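Local coordinates for protein fusion DH (Streptomyces sp. MJ635-86F5, PDB 6K97) that joins the two halves of a split polyketide synthase dehydratase domain from cremimycin biosynthesis in one engineered chain and probably removes water from hydroxyacyl intermediates, at residues H34-T39 with G52-R57; S110-V115 with H133-R138; G227-A232 with I296-D301; D301-L306 with S321-P326. One frame throughout, in Å; residues are numbered along the deposited sequence.

Interaction 1: H34-T39 with G52-R57; sequences HPLLAT and GRLALR
L37 and G52 bring the two backbones together at 4.3 Å between their CA atoms, where the loop 34-39 runs into the edge of strand 48-55. G52 carries no side chain, and its CA lies against polar backbone atoms, 3.9 Å from L36 O and 4.0 Å from A38 N. L37 has CG beside its own backbone N and opposite the carbonyl carbon (chi1 -62°), from where its CD2 branch reaches G52 N at 4.2 Å. Further along, the methyls of L36 and L54 meet end to end, CD2 to CD1 at 4.4 Å. The loop is braced from within: L36 N donates to H34 ND1 at 3.2 Å, almost straight (168°) but tilted from the ring plane, while H34 NE2 bonds E80 and so fixes the ring at its other nitrogen. A38 and T39 are both set opposite the single residue T51, a classic beta bulge just where the chain passes into strand 39-42. All this lies in the N-terminal half of the fused double hot dog. Helix 75-88 packs on L36 and L37 through L81, strand 110-117 pairs with G52 and L54 on the other edge, and L27 of the second subunit rests on A38.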
# COMPACT_ATOMS: atom_id res chain seq x y z
N HIS A 34 -11.76 10.39 -0.96
CA HIS A 34 -11.63 10.99 -2.29
C HIS A 34 -12.49 10.22 -3.25
O HIS A 34 -12.63 9.05 -3.10
CB HIS A 34 -10.17 10.95 -2.72
CG HIS A 34 -9.87 11.77 -3.92
ND1 HIS A 34 -9.85 11.24 -5.20
CD2 HIS A 34 -9.62 13.08 -4.06
CE1 HIS A 34 -9.56 12.20 -6.06
NE2 HIS A 34 -9.41 13.32 -5.39
N PRO A 35 -13.00 10.86 -4.31
CA PRO A 35 -13.84 10.11 -5.26
C PRO A 35 -13.16 8.99 -6.09
O PRO A 35 -13.86 8.11 -6.56
CB PRO A 35 -14.38 11.20 -6.19
CG PRO A 35 -14.34 12.45 -5.35
CD PRO A 35 -13.07 12.31 -4.52
N LEU A 36 -11.84 9.03 -6.29
CA LEU A 36 -11.09 8.00 -7.05
C LEU A 36 -10.13 7.12 -6.24
O LEU A 36 -9.53 6.22 -6.78
CB LEU A 36 -10.27 8.68 -8.14
CG LEU A 36 -11.09 9.59 -9.06
CD1 LEU A 36 -10.23 10.45 -9.99
CD2 LEU A 36 -12.08 8.80 -9.89
N LEU A 37 -9.95 7.37 -4.94
CA LEU A 37 -9.04 6.58 -4.12
C LEU A 37 -9.77 6.13 -2.87
O LEU A 37 -10.52 6.89 -2.28
CB LEU A 37 -7.83 7.41 -3.75
CG LEU A 37 -6.99 7.87 -4.94
CD1 LEU A 37 -5.96 8.90 -4.53
CD2 LEU A 37 -6.31 6.69 -5.58
N ALA A 38 -9.56 4.87 -2.50
CA ALA A 38 -10.12 4.30 -1.29
C ALA A 38 -9.15 4.32 -0.05
O ALA A 38 -9.62 4.46 1.06
CB ALA A 38 -10.55 2.87 -1.59
N THR A 39 -7.84 4.17 -0.25
CA THR A 39 -6.86 4.01 0.84
C THR A 39 -5.68 5.00 0.76
O THR A 39 -5.35 5.52 -0.29
CB THR A 39 -6.22 2.58 0.85
OG1 THR A 39 -5.33 2.43 -0.27
CG2 THR A 39 -7.27 1.48 0.83
N GLY A 52 -7.03 2.58 -5.33
CA GLY A 52 -8.46 2.60 -5.62
C GLY A 52 -8.79 1.73 -6.79
O GLY A 52 -7.91 1.31 -7.55
N ARG A 53 -10.07 1.45 -6.94
CA ARG A 53 -10.59 0.67 -8.05
C ARG A 53 -11.15 1.66 -9.05
O ARG A 53 -11.89 2.58 -8.68
CB ARG A 53 -11.71 -0.27 -7.58
CG ARG A 53 -12.23 -1.19 -8.68
CD ARG A 53 -13.26 -2.19 -8.14
NE ARG A 53 -13.67 -3.12 -9.20
CZ ARG A 53 -14.71 -2.94 -10.02
NH1 ARG A 53 -15.50 -1.87 -9.91
NH2 ARG A 53 -14.99 -3.85 -10.95
N LEU A 54 -10.82 1.48 -10.33
CA LEU A 54 -11.34 2.33 -11.37
C LEU A 54 -12.12 1.60 -12.46
O LEU A 54 -11.56 0.88 -13.30
CB LEU A 54 -10.20 3.11 -11.96
CG LEU A 54 -10.60 4.28 -12.83
CD1 LEU A 54 -11.70 5.12 -12.22
CD2 LEU A 54 -9.35 5.10 -13.01
N ALA A 55 -13.44 1.78 -12.43
CA ALA A 55 -14.35 1.12 -13.36
C ALA A 55 -15.32 2.12 -13.99
O ALA A 55 -15.95 2.88 -13.32
CB ALA A 55 -15.13 0.02 -12.65
N LEU A 56 -15.46 2.07 -15.29
CA LEU A 56 -16.32 3.02 -15.97
C LEU A 56 -17.75 2.93 -15.44
O LEU A 56 -18.42 3.93 -15.36
CB LEU A 56 -16.24 2.78 -17.46
CG LEU A 56 -16.74 3.90 -18.35
CD1 LEU A 56 -16.09 5.21 -18.05
CD2 LEU A 56 -16.54 3.52 -19.81
N ARG A 57 -18.19 1.74 -15.04
CA ARG A 57 -19.55 1.54 -14.56
C ARG A 57 -19.80 2.28 -13.27
O ARG A 57 -20.91 2.72 -13.04
CB ARG A 57 -19.84 0.06 -14.34
CG ARG A 57 -19.80 -0.75 -15.63
CD ARG A 57 -20.06 -2.24 -15.40
NE ARG A 57 -21.48 -2.56 -15.44
CZ ARG A 57 -22.15 -3.05 -16.49
NH1 ARG A 57 -21.54 -3.30 -17.66
NH2 ARG A 57 -23.45 -3.29 -16.37

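Interaction 2: S110-V115 with H133-R138; sequences SSLLQV and HGEDVR
L112 and H133 form the tightly packed part of the contact, within the antiparallel hairpin of strands 110-117 and 126-134 in the N-terminal half of the fusion. They are a hydrogen-bonded pair: L112 N donates to H133 O at 2.9 Å. In return H133 N donates to L112 O at 3.2 Å. Their side chains run side by side, with L112 CD1 3.8 Å from H133 CE1. The imidazole is held at both nitrogens: ND1 gives a bond to G134 O at 2.7 Å, lying in the ring plane but well above the carbonyl plane, and NE2 bonds E30 of the second subunit. G134 O also accepts from V137 N on its opposite face, which ties down the turn. Toward the exposed residues 136-138 the pairing gives out. E135 N still bonds S110 O at 2.8 Å, and the E135 side chain crosses that of L112 at about a right angle, CG to CD2 at 4.0 Å. Its OE2 accepts only a weak bond from S110 OG (3.0 Å); the stronger partner is R53, by a salt bridge. Strand 48-55 flanks 110-117 through backbone bonds of S111 and L113, helix 75-88 packs on L113 and V115, and the second subunit reaches L112 through L29.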
# COMPACT_ATOMS: atom_id res chain seq x y z
N SER A 110 -12.15 -3.02 -15.60
CA SER A 110 -11.92 -2.28 -14.37
C SER A 110 -10.50 -2.49 -13.91
O SER A 110 -9.92 -3.57 -14.10
CB SER A 110 -12.85 -2.72 -13.26
OG SER A 110 -12.39 -3.96 -12.81
N SER A 111 -9.93 -1.43 -13.32
CA SER A 111 -8.51 -1.34 -13.13
C SER A 111 -8.20 -1.13 -11.65
O SER A 111 -8.86 -0.38 -10.97
CB SER A 111 -7.99 -0.15 -13.94
OG SER A 111 -7.71 -0.44 -15.29
N LEU A 112 -7.15 -1.76 -11.18
CA LEU A 112 -6.55 -1.34 -9.92
C LEU A 112 -5.71 -0.09 -10.20
O LEU A 112 -4.88 -0.11 -11.05
CB LEU A 112 -5.70 -2.42 -9.31
CG LEU A 112 -6.33 -3.80 -9.13
CD1 LEU A 112 -5.44 -4.60 -8.20
CD2 LEU A 112 -7.76 -3.72 -8.58
N LEU A 113 -5.94 0.96 -9.45
CA LEU A 113 -5.24 2.24 -9.60
C LEU A 113 -4.41 2.56 -8.35
O LEU A 113 -4.88 2.45 -7.19
CB LEU A 113 -6.30 3.33 -9.75
CG LEU A 113 -5.73 4.71 -9.97
CD1 LEU A 113 -4.95 4.79 -11.28
CD2 LEU A 113 -6.87 5.74 -9.93
N GLN A 114 -3.19 3.01 -8.58
CA GLN A 114 -2.22 3.26 -7.50
C GLN A 114 -1.42 4.54 -7.73
O GLN A 114 -0.98 4.82 -8.84
CB GLN A 114 -1.28 2.09 -7.29
CG GLN A 114 -2.06 0.90 -6.74
CD GLN A 114 -1.25 -0.27 -6.19
OE1 GLN A 114 -0.01 -0.38 -6.39
NE2 GLN A 114 -1.96 -1.16 -5.49
N VAL A 115 -1.21 5.28 -6.65
CA VAL A 115 -0.29 6.38 -6.62
C VAL A 115 0.75 6.07 -5.58
O VAL A 115 0.42 5.82 -4.44
CB VAL A 115 -1.01 7.67 -6.21
CG1 VAL A 115 -0.03 8.83 -6.22
CG2 VAL A 115 -2.21 7.95 -7.13
N HIS A 133 -3.34 -1.52 -13.51
CA HIS A 133 -3.44 -2.71 -14.32
C HIS A 133 -4.84 -3.25 -14.25
O HIS A 133 -5.55 -3.05 -13.23
CB HIS A 133 -2.36 -3.75 -13.94
CG HIS A 133 -2.61 -4.51 -12.67
ND1 HIS A 133 -3.73 -5.28 -12.47
CD2 HIS A 133 -1.83 -4.69 -11.59
CE1 HIS A 133 -3.65 -5.87 -11.29
NE2 HIS A 133 -2.51 -5.52 -10.73
N GLY A 134 -5.23 -3.96 -15.31
CA GLY A 134 -6.56 -4.58 -15.39
C GLY A 134 -6.78 -5.58 -14.25
O GLY A 134 -5.84 -6.27 -13.80
N GLU A 135 -8.02 -5.66 -13.78
CA GLU A 135 -8.36 -6.46 -12.59
C GLU A 135 -7.86 -7.90 -12.55
O GLU A 135 -7.51 -8.36 -11.47
CB GLU A 135 -9.85 -6.46 -12.30
CG GLU A 135 -10.22 -5.61 -11.11
CD GLU A 135 -11.50 -6.07 -10.45
OE1 GLU A 135 -11.73 -7.30 -10.29
OE2 GLU A 135 -12.30 -5.18 -10.09
N ASP A 136 -7.80 -8.59 -13.68
CA ASP A 136 -7.18 -9.92 -13.69
C ASP A 136 -5.97 -10.00 -14.65
O ASP A 136 -5.85 -10.90 -15.47
CB ASP A 136 -8.22 -11.07 -13.90
CG ASP A 136 -9.40 -10.68 -14.82
OD1 ASP A 136 -9.15 -10.06 -15.89
OD2 ASP A 136 -10.56 -11.04 -14.49
N VAL A 137 -5.07 -9.04 -14.48
CA VAL A 137 -3.82 -8.93 -15.24
C VAL A 137 -2.71 -8.60 -14.24
O VAL A 137 -2.97 -8.01 -13.19
CB VAL A 137 -3.94 -7.81 -16.30
CG1 VAL A 137 -2.57 -7.43 -16.87
CG2 VAL A 137 -4.90 -8.23 -17.41
N ARG A 138 -1.49 -9.00 -14.54
CA ARG A 138 -0.39 -8.90 -13.56
C ARG A 138 0.45 -7.63 -13.66
O ARG A 138 0.93 -7.14 -12.66
CB ARG A 138 0.55 -10.11 -13.68
CG ARG A 138 0.06 -11.37 -12.97
CD ARG A 138 1.08 -12.51 -13.08
NE ARG A 138 1.07 -13.18 -14.38
CZ ARG A 138 1.82 -12.84 -15.44
NH1 ARG A 138 1.71 -13.54 -16.56
NH2 ARG A 138 2.68 -11.81 -15.39

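Interaction 3: G227-A232 with I296-D301; sequences GEDIYA and ITPDGD
I230 and I296 form an antiparallel hydrogen-bonded pair between strands 229-235 and 291-298, in the C-terminal half of the fusion, consistent with the second hot dog of the double hot dog fold. The two strand segments run at 161° to each other, and a backbone bond between A232 and V294 continues the pairing. I296, which gives up the most surface here, is gripped at both ends of its backbone: I296 N donates to I230 O at 2.8 Å and I230 N donates to I296 O at 2.9 Å, both nearly straight (174° and 172°). Both isoleucines leave the same face of the sheet, which sets CB against CB at 4.1 Å; each turns CG1 to the side of its own backbone N. Helix 252-266 covers that face, with A261 touching both residues and P265 touching I230; this is the central helix around which a hot dog sheet curls.

P298 holds the exposed end. The E228 side chain passes P298 at a slant and meets the CG corner of the ring, E228 CB at 4.0 Å and OE2 at 3.5 Å from P298 CG, a van der Waals contact of a carboxylate with a ring carbon. Between the buried and exposed ends, D229 and T297 stand side by side on the face away from the helix. There the carboxylate of D229 divides its work: OD2 accepts from H295, while OD1 presses on a methyl, 3.2 Å from T297 CG2.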
# COMPACT_ATOMS: atom_id res chain seq x y z
N GLY A 227 -5.45 40.21 -27.33
CA GLY A 227 -4.03 40.01 -27.52
C GLY A 227 -3.81 38.52 -27.57
O GLY A 227 -4.65 37.78 -28.09
N GLU A 228 -2.68 38.07 -27.04
CA GLU A 228 -2.39 36.64 -27.06
C GLU A 228 -3.11 35.86 -25.92
O GLU A 228 -3.10 34.63 -25.91
CB GLU A 228 -0.87 36.40 -27.03
CG GLU A 228 -0.20 36.27 -28.40
CD GLU A 228 1.05 35.38 -28.35
OE1 GLU A 228 1.06 34.33 -29.03
OE2 GLU A 228 2.02 35.71 -27.62
N ASP A 229 -3.76 36.58 -25.02
CA ASP A 229 -4.39 36.01 -23.84
C ASP A 229 -5.85 35.56 -24.00
O ASP A 229 -6.60 36.13 -24.77
CB ASP A 229 -4.35 37.05 -22.73
CG ASP A 229 -2.96 37.28 -22.18
OD1 ASP A 229 -2.00 36.51 -22.53
OD2 ASP A 229 -2.83 38.24 -21.37
N ILE A 230 -6.26 34.57 -23.20
CA ILE A 230 -7.63 34.13 -23.21
C ILE A 230 -8.22 34.14 -21.81
O ILE A 230 -7.54 33.81 -20.87
CB ILE A 230 -7.71 32.72 -23.78
CG1 ILE A 230 -7.01 32.69 -25.14
CG2 ILE A 230 -9.16 32.28 -23.86
CD1 ILE A 230 -6.55 31.32 -25.55
N TYR A 231 -9.50 34.50 -21.70
CA TYR A 231 -10.24 34.47 -20.45
C TYR A 231 -11.44 33.56 -20.59
O TYR A 231 -12.18 33.67 -21.55
CB TYR A 231 -10.73 35.86 -20.10
CG TYR A 231 -9.62 36.83 -19.82
CD1 TYR A 231 -9.04 37.58 -20.85
CD2 TYR A 231 -9.11 36.98 -18.54
CE1 TYR A 231 -8.00 38.45 -20.61
CE2 TYR A 231 -8.06 37.85 -18.29
CZ TYR A 231 -7.52 38.60 -19.33
OH TYR A 231 -6.49 39.47 -19.08
N ALA A 232 -11.65 32.66 -19.63
CA ALA A 232 -12.69 31.65 -19.75
C ALA A 232 -13.52 31.49 -18.49
O ALA A 232 -12.96 31.43 -17.39
CB ALA A 232 -12.02 30.33 -20.08
N ILE A 296 -5.66 32.52 -19.29
CA ILE A 296 -4.69 31.69 -20.02
C ILE A 296 -3.73 32.55 -20.80
O ILE A 296 -4.18 33.42 -21.55
CB ILE A 296 -5.41 30.78 -21.02
CG1 ILE A 296 -6.47 29.98 -20.28
CG2 ILE A 296 -4.42 29.84 -21.73
CD1 ILE A 296 -7.41 29.17 -21.16
N THR A 297 -2.43 32.34 -20.63
CA THR A 297 -1.36 33.05 -21.41
C THR A 297 -0.40 32.06 -22.08
O THR A 297 -0.13 30.99 -21.53
CB THR A 297 -0.51 33.97 -20.52
OG1 THR A 297 0.18 33.17 -19.55
CG2 THR A 297 -1.40 34.96 -19.75
N PRO A 298 0.15 32.42 -23.25
CA PRO A 298 1.08 31.50 -23.95
C PRO A 298 2.39 31.36 -23.21
O PRO A 298 2.75 32.26 -22.46
CB PRO A 298 1.31 32.19 -25.28
CG PRO A 298 1.11 33.64 -24.97
CD PRO A 298 -0.02 33.68 -23.98
N ASP A 299 3.08 30.24 -23.41
CA ASP A 299 4.25 29.93 -22.62
C ASP A 299 5.32 29.25 -23.45
O ASP A 299 6.13 28.48 -22.95
CB ASP A 299 3.86 28.99 -21.49
CG ASP A 299 4.95 28.82 -20.48
OD1 ASP A 299 5.56 29.85 -20.13
OD2 ASP A 299 5.20 27.67 -20.02
N GLY A 300 5.40 29.57 -24.72
CA GLY A 300 6.33 28.85 -25.57
C GLY A 300 5.48 27.95 -26.43
O GLY A 300 4.26 28.02 -26.36
N ASP A 301 6.10 27.16 -27.28
CA ASP A 301 5.38 26.53 -28.35
C ASP A 301 4.61 25.30 -27.83
O ASP A 301 5.15 24.42 -27.15
CB ASP A 301 6.31 26.22 -29.55
CG ASP A 301 7.01 24.88 -29.45
OD1 ASP A 301 7.90 24.72 -28.58
OD2 ASP A 301 6.65 23.99 -30.25

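Interaction 4: D301-L306 with S321-P326; sequences DKSVSL and SVALRP
Backbone hydrogen bonds do most of the joining, and K302, V304, V322 and L324 carry them. V304 and V322 exchange a pair, V304 N to V322 O at 3.0 Å and V322 N to V304 O at 2.7 Å. Two residues on, past the non-hydrogen-bonded pair of S303 and A323, L324 N donates to K302 O at 2.8 Å. K302 reaches this place in a left-handed backbone conformation (phi 62°), at the turn leading into the strand.

Weaker CA-H...O contacts fill the gaps: S303 CA lies 3.2 Å from V322 O, and S321 CA lies 3.4 Å from V304 O. Both carbonyls thus serve an N-H and a CA at once. The two strands, 303-309 and 315-327, follow each other in the chain and form a beta hairpin of the predicted C-terminal hot dog.

Apolar contacts lie on the helix side. V304 CG2 meets V322 CB at a loose 4.5 Å, and L324 continues this surface onto L263 of helix 252-266. On the other face S303 OG only brushes A323 CB (4.0 Å) and gives a weak bond to D301 O.

The polar side chains find their partners outside the pair. K302 sets its CB 3.6 Å from L324 O, then bends at chi2 (-62°) and leads away, where NZ forms a salt bridge with E270, bonds L266 O and makes a cation-pi contact with F274. S321 OG bonds D299.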
# COMPACT_ATOMS: atom_id res chain seq x y z
N ASP A 301 6.10 27.16 -27.28
CA ASP A 301 5.38 26.53 -28.35
C ASP A 301 4.61 25.30 -27.83
O ASP A 301 5.15 24.42 -27.15
CB ASP A 301 6.31 26.22 -29.55
CG ASP A 301 7.01 24.88 -29.45
OD1 ASP A 301 7.90 24.72 -28.58
OD2 ASP A 301 6.65 23.99 -30.25
N LYS A 302 3.31 25.31 -28.14
CA LYS A 302 2.36 24.34 -27.71
C LYS A 302 2.19 24.29 -26.18
O LYS A 302 1.63 23.30 -25.64
CB LYS A 302 2.72 22.98 -28.33
CG LYS A 302 2.77 23.00 -29.86
CD LYS A 302 1.44 23.36 -30.47
CE LYS A 302 1.60 23.72 -31.94
NZ LYS A 302 0.40 24.44 -32.46
N SER A 303 2.62 25.35 -25.48
CA SER A 303 2.44 25.44 -24.03
C SER A 303 1.67 26.67 -23.64
O SER A 303 1.81 27.70 -24.24
CB SER A 303 3.77 25.49 -23.31
OG SER A 303 4.70 24.65 -23.89
N VAL A 304 0.88 26.55 -22.59
CA VAL A 304 0.23 27.70 -21.99
C VAL A 304 0.36 27.66 -20.49
O VAL A 304 0.72 26.63 -19.88
CB VAL A 304 -1.27 27.76 -22.32
CG1 VAL A 304 -1.46 27.92 -23.82
CG2 VAL A 304 -2.04 26.59 -21.75
N SER A 305 0.14 28.79 -19.87
CA SER A 305 0.04 28.73 -18.43
C SER A 305 -1.28 29.31 -18.05
O SER A 305 -1.92 29.99 -18.84
CB SER A 305 1.23 29.40 -17.75
OG SER A 305 1.11 30.76 -17.86
N LEU A 306 -1.70 29.06 -16.83
CA LEU A 306 -2.94 29.62 -16.39
C LEU A 306 -3.08 29.87 -14.90
O LEU A 306 -2.31 29.39 -14.05
CB LEU A 306 -4.06 28.77 -16.90
CG LEU A 306 -4.15 27.34 -16.42
CD1 LEU A 306 -5.02 27.26 -15.19
CD2 LEU A 306 -4.73 26.48 -17.51
N SER A 321 2.80 25.75 -16.13
CA SER A 321 2.91 25.44 -17.55
C SER A 321 2.16 24.17 -17.88
O SER A 321 2.20 23.23 -17.10
CB SER A 321 4.39 25.30 -17.94
OG SER A 321 4.51 25.15 -19.33
N VAL A 322 1.48 24.15 -19.03
CA VAL A 322 0.89 22.92 -19.56
C VAL A 322 1.33 22.77 -20.98
O VAL A 322 1.00 23.66 -21.78
CB VAL A 322 -0.63 22.93 -19.63
CG1 VAL A 322 -1.12 21.56 -20.11
CG2 VAL A 322 -1.21 23.25 -18.29
N ALA A 323 2.03 21.67 -21.30
CA ALA A 323 2.60 21.45 -22.63
C ALA A 323 1.76 20.41 -23.38
O ALA A 323 1.43 19.36 -22.81
CB ALA A 323 4.02 20.96 -22.53
N LEU A 324 1.39 20.68 -24.63
CA LEU A 324 0.63 19.71 -25.45
C LEU A 324 1.49 19.08 -26.52
O LEU A 324 2.46 19.67 -26.95
CB LEU A 324 -0.61 20.33 -26.09
CG LEU A 324 -1.84 20.57 -25.17
CD1 LEU A 324 -1.49 21.66 -24.19
CD2 LEU A 324 -3.07 21.01 -25.97
N ARG A 325 1.11 17.90 -26.98
CA ARG A 325 1.86 17.24 -28.08
C ARG A 325 0.92 16.48 -29.02
O ARG A 325 -0.17 16.16 -28.63
CB ARG A 325 2.94 16.28 -27.55
CG ARG A 325 2.33 15.12 -26.80
CD ARG A 325 3.27 14.10 -26.20
NE ARG A 325 4.27 13.65 -27.16
CZ ARG A 325 4.92 12.50 -27.11
NH1 ARG A 325 4.68 11.58 -26.16
NH2 ARG A 325 5.83 12.24 -28.05
N PRO A 326 1.39 16.15 -30.22
CA PRO A 326 0.59 15.42 -31.21
C PRO A 326 0.46 14.00 -30.79
O PRO A 326 1.42 13.42 -30.36
CB PRO A 326 1.45 15.47 -32.49
CG PRO A 326 2.57 16.44 -32.25
CD PRO A 326 2.74 16.48 -30.75

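Interactions 1 and 2 share the N-terminal half of the fusion and interactions 3 and 4 the C-terminal half, with the centres of 1 and 3 about 34 Å apart. Within each half the contacts are neighbours: the R53–E135 salt bridge joins 1 to 2 across strand 110-117, which itself pairs with 48-55, while strands 291-298 and 303-309 pair between 3 and 4, which share D301. Interaction 1 is the buried one, a loop meeting a strand through leucines and a glycine without direct backbone bonds; the others are partly buried and rest on antiparallel backbone pairing. Interactions 1 and 2 also touch the second subunit, whereas no other chain of the assembly touches 3 and 4, both of which lie against helix 252-266.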